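Local coordinates for protein monoglyceride lipase (Saccharomyces cerevisiae, PDB 4ZWN) that hydrolyses monoacylglycerols to free fatty acids and glycerol, preferring monounsaturated substrates, and also takes part in the breakdown of fatty acid ethyl esters, at residues A[26-38]-A[45-57]. The protein carries 2 engineered substitutions. Sequence-based numbering, arbitrary orientation.
Sequences PYKVQTTVPELQY and KFGYMFWPVQNGT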
ATOM      1  N   PRO A  26     -10.595 -16.187  -4.828  1.00 44.75           N
ATOM      2  CA  PRO A  26     -10.053 -17.449  -4.308  1.00 45.35           C
ATOM      3  C   PRO A  26     -10.064 -17.546  -2.786  1.00 44.59           C
ATOM      4  O   PRO A  26     -10.102 -18.652  -2.250  1.00 52.11           O
ATOM      5  CB  PRO A  26      -8.610 -17.451  -4.832  1.00 43.08           C
ATOM      6  CG  PRO A  26      -8.629 -16.530  -6.004  1.00 38.82           C
ATOM      7  CD  PRO A  26      -9.601 -15.458  -5.632  1.00 43.51           C
ATOM      8  N   TYR A  27     -10.028 -16.410  -2.100  1.00 47.86           N
ATOM      9  CA  TYR A  27      -9.933 -16.422  -0.646  1.00 45.15           C
ATOM     10  C   TYR A  27     -11.306 -16.376   0.019  1.00 47.51           C
ATOM     11  O   TYR A  27     -12.188 -15.619  -0.390  1.00 48.36           O
ATOM     12  CB  TYR A  27      -9.074 -15.253  -0.154  1.00 40.81           C
ATOM     13  CG  TYR A  27      -9.001 -15.154   1.353  1.00 41.00           C
ATOM     14  CD1 TYR A  27      -8.255 -16.060   2.095  1.00 39.78           C
ATOM     15  CD2 TYR A  27      -9.679 -14.151   2.033  1.00 38.06           C
ATOM     16  CE1 TYR A  27      -8.189 -15.974   3.472  1.00 35.93           C
ATOM     17  CE2 TYR A  27      -9.619 -14.056   3.408  1.00 35.81           C
ATOM     18  CZ  TYR A  27      -8.874 -14.969   4.123  1.00 35.19           C
ATOM     19  OH  TYR A  27      -8.816 -14.873   5.494  1.00 40.12           O
ATOM     20  N   LYS A  28     -11.471 -17.203   1.046  1.00 43.38           N
ATOM     21  CA  LYS A  28     -12.694 -17.240   1.836  1.00 40.52           C
ATOM     22  C   LYS A  28     -12.518 -16.418   3.107  1.00 38.82           C
ATOM     23  O   LYS A  28     -11.739 -16.790   3.984  1.00 45.92           O
ATOM     24  CB  LYS A  28     -13.062 -18.684   2.192  1.00 41.28           C
ATOM     25  CG  LYS A  28     -13.205 -19.625   1.000  1.00 41.31           C
ATOM     26  CD  LYS A  28     -14.493 -19.360   0.237  1.00 50.14           C
ATOM     27  CE  LYS A  28     -14.947 -20.593  -0.530  1.00 48.68           C
ATOM     28  NZ  LYS A  28     -16.269 -20.378  -1.184  1.00 51.43           N
ATOM     29  N   VAL A  29     -13.229 -15.301   3.204  1.00 42.35           N
ATOM     30  CA  VAL A  29     -13.146 -14.452   4.387  1.00 37.85           C
ATOM     31  C   VAL A  29     -13.730 -15.189   5.589  1.00 41.30           C
ATOM     32  O   VAL A  29     -14.796 -15.795   5.496  1.00 42.06           O
ATOM     33  CB  VAL A  29     -13.879 -13.111   4.178  1.00 42.37           C
ATOM     34  CG1 VAL A  29     -13.752 -12.231   5.414  1.00 39.61           C
ATOM     35  CG2 VAL A  29     -13.328 -12.396   2.956  1.00 32.18           C
ATOM     36  N   GLN A  30     -13.019 -15.143   6.712  1.00 43.06           N
ATOM     37  CA  GLN A  30     -13.409 -15.898   7.896  1.00 41.60           C
ATOM     38  C   GLN A  30     -14.192 -15.055   8.897  1.00 44.87           C
ATOM     39  O   GLN A  30     -14.932 -15.592   9.722  1.00 42.25           O
ATOM     40  CB  GLN A  30     -12.172 -16.490   8.569  1.00 37.54           C
ATOM     41  CG  GLN A  30     -11.306 -17.297   7.623  1.00 44.10           C
ATOM     42  CD  GLN A  30     -10.031 -17.778   8.274  1.00 46.99           C
ATOM     43  OE1 GLN A  30     -10.005 -18.066   9.471  1.00 50.06           O
ATOM     44  NE2 GLN A  30      -8.962 -17.861   7.491  1.00 43.41           N
ATOM     45  N   THR A  31     -14.026 -13.738   8.828  1.00 43.24           N
ATOM     46  CA  THR A  31     -14.764 -12.840   9.709  1.00 38.13           C
ATOM     47  C   THR A  31     -15.856 -12.105   8.941  1.00 39.94           C
ATOM     48  O   THR A  31     -16.073 -12.354   7.754  1.00 45.12           O
ATOM     49  CB  THR A  31     -13.838 -11.810  10.385  1.00 34.34           C
ATOM     50  OG1 THR A  31     -13.248 -10.963   9.392  1.00 40.84           O
ATOM     51  CG2 THR A  31     -12.744 -12.512  11.167  1.00 28.46           C
ATOM     52  N   THR A  32     -16.543 -11.199   9.628  1.00 45.58           N
ATOM     53  CA  THR A  32     -17.637 -10.448   9.031  1.00 41.24           C
ATOM     54  C   THR A  32     -17.125  -9.246   8.243  1.00 38.99           C
ATOM     55  O   THR A  32     -16.519  -8.334   8.805  1.00 40.91           O
ATOM     56  CB  THR A  32     -18.630  -9.962  10.103  1.00 43.62           C
ATOM     57  OG1 THR A  32     -19.106 -11.085  10.858  1.00 50.03           O
ATOM     58  CG2 THR A  32     -19.808  -9.248   9.457  1.00 34.21           C
ATOM     59  N   VAL A  33     -17.377  -9.252   6.938  1.00 44.79           N
ATOM     60  CA  VAL A  33     -16.957  -8.159   6.070  1.00 44.31           C
ATOM     61  C   VAL A  33     -17.708  -6.874   6.410  1.00 44.88           C
ATOM     62  O   VAL A  33     -18.938  -6.852   6.411  1.00 47.65           O
ATOM     63  CB  VAL A  33     -17.171  -8.507   4.585  1.00 41.76           C
ATOM     64  CG1 VAL A  33     -16.780  -7.334   3.700  1.00 40.58           C
ATOM     65  CG2 VAL A  33     -16.374  -9.752   4.216  1.00 43.32           C
ATOM     66  N   PRO A  34     -16.961  -5.801   6.714  1.00 45.44           N
ATOM     67  CA  PRO A  34     -17.504  -4.492   7.101  1.00 43.50           C
ATOM     68  C   PRO A  34     -18.307  -3.815   5.994  1.00 44.73           C
ATOM     69  O   PRO A  34     -18.160  -4.122   4.810  1.00 41.54           O
ATOM     70  CB  PRO A  34     -16.250  -3.670   7.422  1.00 43.52           C
ATOM     71  CG  PRO A  34     -15.205  -4.684   7.737  1.00 45.93           C
ATOM     72  CD  PRO A  34     -15.496  -5.843   6.840  1.00 37.84           C
ATOM     73  N   GLU A  35     -19.162  -2.889   6.406  1.00 42.77           N
ATOM     74  CA  GLU A  35     -19.972  -2.081   5.501  1.00 47.00           C
ATOM     75  C   GLU A  35     -19.066  -1.205   4.634  1.00 47.94           C
ATOM     76  O   GLU A  35     -18.171  -0.540   5.147  1.00 44.97           O
ATOM     77  CB  GLU A  35     -20.926  -1.204   6.311  1.00 52.87           C
ATOM     78  CG  GLU A  35     -21.641  -0.082   5.569  1.00 52.52           C
ATOM     79  CD  GLU A  35     -22.534   0.758   6.477  1.00 65.63           C
ATOM     80  OE1 GLU A  35     -22.803   0.324   7.612  1.00 64.08           O
ATOM     81  OE2 GLU A  35     -22.955   1.861   6.057  1.00 66.00           O
ATOM     82  N   LEU A  36     -19.257  -1.210   3.319  1.00 47.59           N
ATOM     83  CA  LEU A  36     -18.535  -0.239   2.494  1.00 39.09           C
ATOM     84  C   LEU A  36     -19.183   1.145   2.755  1.00 43.47           C
ATOM     85  O   LEU A  36     -20.385   1.363   2.413  1.00 51.64           O
ATOM     86  CB  LEU A  36     -18.536  -0.633   1.003  1.00 41.84           C
ATOM     87  CG  LEU A  36     -17.353  -0.085   0.191  1.00 46.51           C
ATOM     88  CD1 LEU A  36     -17.080  -0.845  -1.105  1.00 49.33           C
ATOM     89  CD2 LEU A  36     -17.577   1.383  -0.110  1.00 44.36           C
ATOM     90  N   GLN A  37     -18.391   2.051   3.368  1.00 49.03           N
ATOM     91  CA  GLN A  37     -18.849   3.349   3.896  1.00 48.58           C
ATOM     92  C   GLN A  37     -18.321   4.497   3.040  1.00 48.65           C
ATOM     93  O   GLN A  37     -17.245   4.401   2.422  1.00 48.69           O
ATOM     94  CB  GLN A  37     -18.358   3.495   5.318  1.00 50.62           C
ATOM     95  CG  GLN A  37     -19.311   3.944   6.386  1.00 56.59           C
ATOM     96  CD  GLN A  37     -18.882   3.505   7.774  1.00 53.14           C
ATOM     97  OE1 GLN A  37     -18.184   2.510   7.935  1.00 53.86           O
ATOM     98  NE2 GLN A  37     -19.286   4.263   8.783  1.00 58.44           N
ATOM     99  N   TYR A  38     -19.044   5.605   3.034  1.00 47.83           N
ATOM    100  CA  TYR A  38     -18.637   6.747   2.235  1.00 40.77           C
ATOM    101  C   TYR A  38     -18.472   8.034   3.041  1.00 43.29           C
ATOM    102  O   TYR A  38     -19.159   8.266   4.029  1.00 47.08           O
ATOM    103  CB  TYR A  38     -19.650   6.960   1.098  1.00 40.99           C
ATOM    104  CG  TYR A  38     -19.696   5.830   0.084  1.00 42.24           C
ATOM    105  CD1 TYR A  38     -20.544   4.748   0.261  1.00 43.78           C
ATOM    106  CD2 TYR A  38     -18.870   5.837  -1.037  1.00 41.79           C
ATOM    107  CE1 TYR A  38     -20.582   3.698  -0.664  1.00 41.56           C
ATOM    108  CE2 TYR A  38     -18.898   4.801  -1.963  1.00 41.14           C
ATOM    109  CZ  TYR A  38     -19.754   3.735  -1.774  1.00 41.72           C
ATOM    110  OH  TYR A  38     -19.763   2.723  -2.708  1.00 35.14           O
ATOM    111  N   LYS A  45     -15.938  11.672  -3.108  1.00 45.30           N
ATOM    112  CA  LYS A  45     -16.669  10.779  -2.219  1.00 45.86           C
ATOM    113  C   LYS A  45     -15.860   9.513  -1.983  1.00 41.20           C
ATOM    114  O   LYS A  45     -15.884   8.587  -2.793  1.00 45.52           O
ATOM    115  CB  LYS A  45     -18.045  10.434  -2.797  1.00 46.79           C
ATOM    116  CG  LYS A  45     -18.957   9.723  -1.809  1.00 48.19           C
ATOM    117  CD  LYS A  45     -20.293   9.342  -2.426  1.00 45.02           C
ATOM    118  CE  LYS A  45     -20.142   8.206  -3.423  1.00 49.01           C
ATOM    119  NZ  LYS A  45     -21.463   7.662  -3.846  1.00 51.64           N
ATOM    120  N   PHE A  46     -15.137   9.484  -0.869  1.00 45.59           N
ATOM    121  CA  PHE A  46     -14.243   8.377  -0.560  1.00 43.80           C
ATOM    122  C   PHE A  46     -14.980   7.170   0.015  1.00 46.59           C
ATOM    123  O   PHE A  46     -15.665   7.275   1.033  1.00 46.18           O
ATOM    124  CB  PHE A  46     -13.160   8.829   0.425  1.00 42.08           C
ATOM    125  CG  PHE A  46     -12.177   9.803  -0.156  1.00 37.83           C
ATOM    126  CD1 PHE A  46     -12.413  11.166  -0.100  1.00 42.00           C
ATOM    127  CD2 PHE A  46     -11.012   9.356  -0.751  1.00 35.00           C
ATOM    128  CE1 PHE A  46     -11.508  12.063  -0.633  1.00 40.78           C
ATOM    129  CE2 PHE A  46     -10.101  10.249  -1.285  1.00 36.49           C
ATOM    130  CZ  PHE A  46     -10.351  11.603  -1.227  1.00 35.72           C
ATOM    131  N   GLY A  47     -14.832   6.025  -0.644  1.00 41.92           N
ATOM    132  CA  GLY A  47     -15.305   4.771  -0.090  1.00 41.10           C
ATOM    133  C   GLY A  47     -14.261   4.215   0.862  1.00 44.09           C
ATOM    134  O   GLY A  47     -13.075   4.179   0.534  1.00 39.26           O
ATOM    135  N   TYR A  48     -14.688   3.790   2.047  1.00 41.54           N
ATOM    136  CA  TYR A  48     -13.745   3.278   3.033  1.00 43.77           C
ATOM    137  C   TYR A  48     -14.337   2.150   3.866  1.00 43.13           C
ATOM    138  O   TYR A  48     -15.546   1.924   3.862  1.00 45.37           O
ATOM    139  CB  TYR A  48     -13.261   4.403   3.953  1.00 41.22           C
ATOM    140  CG  TYR A  48     -14.327   4.939   4.881  1.00 48.74           C
ATOM    141  CD1 TYR A  48     -14.452   4.460   6.177  1.00 46.79           C
ATOM    142  CD2 TYR A  48     -15.207   5.926   4.460  1.00 45.51           C
ATOM    143  CE1 TYR A  48     -15.425   4.947   7.026  1.00 52.63           C
ATOM    144  CE2 TYR A  48     -16.181   6.420   5.302  1.00 46.18           C
ATOM    145  CZ  TYR A  48     -16.285   5.928   6.583  1.00 50.89           C
ATOM    146  OH  TYR A  48     -17.257   6.420   7.425  1.00 56.81           O
ATOM    147  N   MET A  49     -13.463   1.451   4.582  1.00 41.91           N
ATOM    148  CA  MET A  49     -13.863   0.335   5.426  1.00 32.81           C
ATOM    149  C   MET A  49     -13.175   0.387   6.777  1.00 38.05           C
ATOM    150  O   MET A  49     -11.987   0.700   6.871  1.00 35.04           O
ATOM    151  CB  MET A  49     -13.542  -0.996   4.753  1.00 30.62           C
ATOM    152  CG  MET A  49     -14.544  -1.438   3.721  1.00 33.31           C
ATOM    153  SD  MET A  49     -14.188  -3.115   3.182  1.00 33.44           S
ATOM    154  CE  MET A  49     -15.538  -3.384   2.037  1.00 41.02           C
ATOM    155  N   PHE A  50     -13.931   0.081   7.823  1.00 38.51           N
ATOM    156  CA  PHE A  50     -13.345  -0.122   9.135  1.00 36.17           C
ATOM    157  C   PHE A  50     -13.525  -1.576   9.540  1.00 38.06           C
ATOM    158  O   PHE A  50     -14.641  -2.021   9.800  1.00 37.67           O
ATOM    159  CB  PHE A  50     -13.971   0.799  10.176  1.00 35.46           C
ATOM    160  CG  PHE A  50     -13.610   0.433  11.583  1.00 38.83           C
ATOM    161  CD1 PHE A  50     -12.318   0.613  12.048  1.00 33.77           C
ATOM    162  CD2 PHE A  50     -14.556  -0.109  12.435  1.00 40.56           C
ATOM    163  CE1 PHE A  50     -11.979   0.266  13.341  1.00 42.55           C
ATOM    164  CE2 PHE A  50     -14.225  -0.457  13.729  1.00 39.20           C
ATOM    165  CZ  PHE A  50     -12.934  -0.271  14.184  1.00 44.40           C
ATOM    166  N   TRP A  51     -12.421  -2.314   9.583  1.00 38.14           N
ATOM    167  CA  TRP A  51     -12.469  -3.736   9.896  1.00 38.40           C
ATOM    168  C   TRP A  51     -12.129  -3.978  11.361  1.00 33.39           C
ATOM    169  O   TRP A  51     -10.974  -3.847  11.760  1.00 42.79           O
ATOM    170  CB  TRP A  51     -11.509  -4.512   8.995  1.00 33.70           C
ATOM    171  CG  TRP A  51     -11.903  -5.938   8.798  1.00 36.24           C
ATOM    172  CD1 TRP A  51     -12.080  -6.882   9.769  1.00 32.15           C
ATOM    173  CD2 TRP A  51     -12.160  -6.590   7.550  1.00 34.43           C
ATOM    174  NE1 TRP A  51     -12.437  -8.081   9.201  1.00 32.84           N
ATOM    175  CE2 TRP A  51     -12.493  -7.929   7.839  1.00 36.35           C
ATOM    176  CE3 TRP A  51     -12.143  -6.172   6.216  1.00 31.75           C
ATOM    177  CZ2 TRP A  51     -12.806  -8.853   6.844  1.00 34.45           C
ATOM    178  CZ3 TRP A  51     -12.453  -7.092   5.227  1.00 32.05           C
ATOM    179  CH2 TRP A  51     -12.779  -8.416   5.547  1.00 32.58           C
ATOM    180  N   PRO A  52     -13.140  -4.339  12.166  1.00 36.51           N
ATOM    181  CA  PRO A  52     -12.971  -4.509  13.614  1.00 38.36           C
ATOM    182  C   PRO A  52     -12.323  -5.839  13.989  1.00 35.45           C
ATOM    183  O   PRO A  52     -12.369  -6.791  13.211  1.00 35.03           O
ATOM    184  CB  PRO A  52     -14.407  -4.442  14.136  1.00 30.83           C
ATOM    185  CG  PRO A  52     -15.221  -5.005  13.018  1.00 36.71           C
ATOM    186  CD  PRO A  52     -14.524  -4.607  11.736  1.00 37.07           C
ATOM    187  N   VAL A  53     -11.724  -5.893  15.174  1.00 42.84           N
ATOM    188  CA  VAL A  53     -11.172  -7.138  15.691  1.00 41.53           C
ATOM    189  C   VAL A  53     -12.298  -8.125  15.969  1.00 38.13           C
ATOM    190  O   VAL A  53     -13.254  -7.801  16.674  1.00 48.69           O
ATOM    191  CB  VAL A  53     -10.359  -6.910  16.981  1.00 44.76           C
ATOM    192  CG1 VAL A  53      -9.918  -8.240  17.570  1.00 44.06           C
ATOM    193  CG2 VAL A  53      -9.160  -6.013  16.705  1.00 41.25           C
ATOM    194  N   GLN A  54     -12.192  -9.324  15.403  1.00 40.43           N
ATOM    195  CA  GLN A  54     -13.215 -10.352  15.586  1.00 41.14           C
ATOM    196  C   GLN A  54     -12.608 -11.709  15.928  1.00 42.92           C
ATOM    197  O   GLN A  54     -12.587 -12.607  15.089  1.00 43.12           O
ATOM    198  CB  GLN A  54     -14.071 -10.486  14.326  1.00 38.26           C
ATOM    199  CG  GLN A  54     -14.705  -9.190  13.856  1.00 41.81           C
ATOM    200  CD  GLN A  54     -15.401  -9.337  12.518  1.00 45.42           C
ATOM    201  OE1 GLN A  54     -16.074 -10.335  12.259  1.00 46.02           O
ATOM    202  NE2 GLN A  54     -15.234  -8.342  11.654  1.00 42.97           N
ATOM    203  N   ASN A  55     -12.146 -11.835  17.145  1.00 46.35           N
ATOM    204  CA  ASN A  55     -11.518 -13.050  17.561  1.00 53.36           C
ATOM    205  C   ASN A  55     -12.034 -13.550  18.884  1.00 55.91           C
ATOM    206  O   ASN A  55     -11.352 -14.249  19.578  1.00 61.06           O
ATOM    207  CB  ASN A  55     -10.019 -12.854  17.635  1.00 51.15           C
ATOM    208  CG  ASN A  55      -9.637 -11.902  18.703  1.00 52.73           C
ATOM    209  OD1 ASN A  55     -10.476 -11.414  19.411  1.00 56.16           O
ATOM    210  ND2 ASN A  55      -8.375 -11.640  18.827  1.00 50.00           N
ATOM    211  N   GLY A  56     -13.251 -13.226  19.241  1.00 53.84           N
ATOM    212  CA  GLY A  56     -13.780 -13.807  20.442  1.00 61.76           C
ATOM    213  C   GLY A  56     -13.377 -13.067  21.689  1.00 69.34           C
ATOM    214  O   GLY A  56     -14.238 -12.587  22.389  1.00 72.23           O
ATOM    215  N   THR A  57     -12.091 -12.975  21.985  1.00 66.12           N
ATOM    216  CA  THR A  57     -11.684 -12.050  23.001  1.00 65.33           C
ATOM    217  C   THR A  57     -12.170 -10.817  22.360  1.00 69.05           C
ATOM    218  O   THR A  57     -12.508 -10.851  21.211  1.00 73.31           O
ATOM    219  CB  THR A  57     -10.178 -11.891  23.103  1.00 63.02           C
ATOM    220  OG1 THR A  57      -9.843 -10.547  22.799  1.00 64.17           O
ATOM    221  CG2 THR A  57      -9.466 -12.790  22.155  1.00 59.71           C
TER
HETATM  222  O   HOH W   1     -16.953   0.082   7.314  1.00 39.95           O
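Two groups grip Thr31 OG1: Trp51 NE1 donates to it at 3.0 Å, and Asp82 of helix 78-86 is hydrogen-bonded to it. The hydroxyl lies in the plane of the indole, at its edge, although the hydrogen bond is bent, with 141° at the hydrogen. Against one indole face lies the Pro34 ring, its CD 3.5 Å from the centroid of the six-membered ring in a CH-pi contact, while Val29 CG1 meets the edge at CZ2. A leucine in place of Trp51 would probably leave Thr31 OG1 without its indole donor and Pro34 without the flat surface it packs on. The Gln54 amide pairs with the backbone of Thr32 in both directions. Its OE1 accepts from Thr32 N at 2.8 Å, and its NE2 gives a nearly straight bond (176°) to a lone pair of Thr32 O.

Gln37 and Tyr48 form an antiparallel hydrogen-bonded pair, with Tyr48 N 2.7 Å from Gln37 O. With CG set between backbone N and carbonyl carbon (chi1 69°), the Tyr48 ring leans over Gln37 and takes its CB on one face in a CH-pi contact. A water accepts from Phe50 N and donates to Glu35 O and Gln37 OE1, bridging the two segments. Lys45 NZ stands over the Tyr38 ring, 4.5 Å from its centroid, in a cation-pi contact.

The pairing at Gln37 and Tyr38 belongs to a hairpin at the margin of the alpha/beta-hydrolase sheet, and the preceding loop continues alongside strand 44-51. Strand 37-41 is outermost, strand 44-51 pairs onward with strand 89-94, and helix 78-86 packs against Trp51.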